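Local coordinates for protein BugD (Bordetella pertussis Tohama I, PDB 2F5X) that binds aspartic acid in the periplasm, probably as the solute receptor of a tripartite tricarboxylate transporter family uptake system, at residues E131-N136 with L162-L167. Numbering follows the deposited sequence.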
loop_
_atom_site.group_PDB
_atom_site.type_symbol
_atom_site.label_atom_id
_atom_site.label_comp_id
_atom_site.label_asym_id
_atom_site.label_seq_id
_atom_site.Cartn_x
_atom_site.Cartn_y
_atom_site.Cartn_z
ATOM N N GLU A 131 24.993 -3.388 -7.631
ATOM C CA GLU A 131 26.432 -3.524 -7.396
ATOM C C GLU A 131 26.842 -2.750 -6.153
ATOM O O GLU A 131 27.585 -3.259 -5.315
ATOM C CB GLU A 131 27.219 -3.039 -8.621
ATOM C CG GLU A 131 27.016 -3.916 -9.844
ATOM C CD GLU A 131 27.532 -3.310 -11.141
ATOM O OE1 GLU A 131 27.627 -2.065 -11.251
ATOM O OE2 GLU A 131 27.828 -4.093 -12.075
ATOM N N TYR A 132 26.342 -1.520 -6.046
ATOM C CA TYR A 132 26.635 -0.649 -4.913
ATOM C C TYR A 132 26.111 -1.212 -3.589
ATOM O O TYR A 132 26.816 -1.179 -2.565
ATOM C CB TYR A 132 26.055 0.747 -5.162
ATOM C CG TYR A 132 26.482 1.755 -4.132
ATOM C CD1 TYR A 132 27.704 2.418 -4.251
ATOM C CD2 TYR A 132 25.680 2.026 -3.019
ATOM C CE1 TYR A 132 28.111 3.356 -3.302
ATOM C CE2 TYR A 132 26.077 2.966 -2.064
ATOM C CZ TYR A 132 27.300 3.617 -2.214
ATOM O OH TYR A 132 27.713 4.535 -1.276
ATOM N N VAL A 133 24.881 -1.724 -3.605
ATOM C CA VAL A 133 24.277 -2.279 -2.391
ATOM C C VAL A 133 25.026 -3.545 -1.940
ATOM O O VAL A 133 25.311 -3.719 -0.752
ATOM C CB VAL A 133 22.762 -2.549 -2.561
ATOM C CG1 VAL A 133 22.201 -3.337 -1.361
ATOM C CG2 VAL A 133 21.992 -1.229 -2.755
ATOM N N LYS A 134 25.372 -4.412 -2.888
ATOM C CA LYS A 134 26.168 -5.601 -2.567
ATOM C C LYS A 134 27.538 -5.273 -1.971
ATOM O O LYS A 134 27.983 -5.919 -1.009
ATOM C CB LYS A 134 26.328 -6.496 -3.796
ATOM C CG LYS A 134 25.044 -7.177 -4.215
ATOM C CD LYS A 134 25.226 -7.912 -5.526
ATOM C CE LYS A 134 23.951 -8.592 -5.923
ATOM N NZ LYS A 134 23.843 -9.923 -5.253
ATOM N N LYS A 135 28.203 -4.265 -2.528
ATOM C CA LYS A 135 29.555 -3.905 -2.103
ATOM C C LYS A 135 29.578 -3.138 -0.779
ATOM O O LYS A 135 30.499 -3.311 0.040
ATOM C CB LYS A 135 30.242 -3.082 -3.203
ATOM C CG LYS A 135 31.721 -2.789 -2.941
ATOM C CD LYS A 135 32.201 -1.605 -3.774
ATOM C CE LYS A 135 33.601 -1.157 -3.360
ATOM N NZ LYS A 135 33.577 -0.310 -2.120
ATOM N N ASN A 136 28.558 -2.309 -0.564
ATOM C CA ASN A 136 28.554 -1.357 0.542
ATOM C C ASN A 136 27.416 -1.592 1.528
ATOM O O ASN A 136 27.046 -0.687 2.280
ATOM C CB ASN A 136 28.496 0.083 -0.006
ATOM C CG ASN A 136 29.732 0.449 -0.807
ATOM O OD1 ASN A 136 30.829 0.589 -0.259
ATOM N ND2 ASN A 136 29.565 0.595 -2.110
ATOM N N LEU A 162 18.825 -9.256 -3.980
ATOM C CA LEU A 162 20.221 -8.805 -3.959
ATOM C C LEU A 162 21.135 -9.663 -3.083
ATOM O O LEU A 162 22.364 -9.530 -3.133
ATOM C CB LEU A 162 20.301 -7.343 -3.510
ATOM C CG LEU A 162 19.586 -6.297 -4.370
ATOM C CD1 LEU A 162 19.679 -4.947 -3.699
ATOM C CD2 LEU A 162 20.154 -6.245 -5.781
ATOM N N GLY A 163 20.542 -10.541 -2.281
ATOM C CA GLY A 163 21.304 -11.419 -1.410
ATOM C C GLY A 163 21.998 -10.683 -0.285
ATOM O O GLY A 163 23.109 -11.057 0.106
ATOM N N VAL A 164 21.349 -9.637 0.227
ATOM C CA VAL A 164 21.904 -8.828 1.310
ATOM C C VAL A 164 20.997 -8.777 2.536
ATOM O O VAL A 164 19.796 -9.041 2.456
ATOM C CB VAL A 164 22.216 -7.366 0.861
ATOM C CG1 VAL A 164 23.249 -7.342 -0.278
ATOM C CG2 VAL A 164 20.926 -6.615 0.462
ATOM N N ASN A 165 21.602 -8.458 3.676
ATOM C CA ASN A 165 20.871 -8.093 4.888
ATOM C C ASN A 165 21.237 -6.648 5.213
ATOM O O ASN A 165 22.420 -6.337 5.342
ATOM C CB ASN A 165 21.283 -9.020 6.044
ATOM C CG ASN A 165 20.492 -8.750 7.326
ATOM O OD1 ASN A 165 19.263 -8.670 7.305
ATOM N ND2 ASN A 165 21.203 -8.606 8.442
ATOM N N LEU A 166 20.230 -5.776 5.322
ATOM C CA LEU A 166 20.440 -4.337 5.541
ATOM C C LEU A 166 19.806 -3.853 6.834
ATOM O O LEU A 166 18.724 -4.303 7.199
ATOM C CB LEU A 166 19.810 -3.521 4.394
ATOM C CG LEU A 166 20.350 -3.735 2.975
ATOM C CD1 LEU A 166 19.616 -2.825 1.978
ATOM C CD2 LEU A 166 21.847 -3.484 2.922
ATOM N N LEU A 167 20.472 -2.906 7.491
ATOM C CA LEU A 167 19.832 -2.078 8.516
ATOM C C LEU A 167 18.494 -1.607 7.968
ATOM O O LEU A 167 18.434 -1.025 6.878
ATOM C CB LEU A 167 20.703 -0.860 8.829
ATOM C CG LEU A 167 20.088 0.270 9.665
ATOM C CD1 LEU A 167 19.629 -0.241 11.031
ATOM C CD2 LEU A 167 21.116 1.393 9.821
#
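K134 approaches the L162 carbonyl from one face: NZ donates a short hydrogen bond of 2.6 Å to L162 O. The donor stands 46° out of the carbonyl plane, not on a lone pair. It meets the C=O at an angle of 125°. The Y132 ring lies outside the contact itself; on it, N136 ND2 lies 3.3 Å above one face, offset toward the rim, and F121 meets the ring edge-to-face. The contact joins helix 126-136 to the C-terminal end of helix 150-162, the helix of a beta-alpha-beta crossover between parallel strands 141-144 and 167-170. At its other end helix 150-162 gives A150 and S151 to the aspartic acid pocket, so this junction is remote from the ligand. A Schellman motif ends the helix: G163, with positive phi, sends its N to E160 O, and V164 N returns to V159 O. The K134 ammonium thus sits by the carbonyl end of a helix, where its charge is probably favourable. Its side chain runs extended through CD and CE before the last torsion (chi4 -84°) swings NZ onto L162 O. Next to this polar link, one residue earlier in the helix, V133 enters an apolar patch formed by L162, V164 and L166. With CG1 opposite the backbone N, V133 directs that methyl between L162 CD1 at 3.8 Å and V164 CG2 at 4.0 Å, crossing both side chains nearly at right angles. L166 CD1 adds a looser third contact at 4.3 Å from V133 CG1. V159 backs V164 and L166 from helix 150-162, while Y230 touches L162. V164 reaches the helix with both branches: as CG2 meets V133, CG1 rests 4.1 Å from K134 CA.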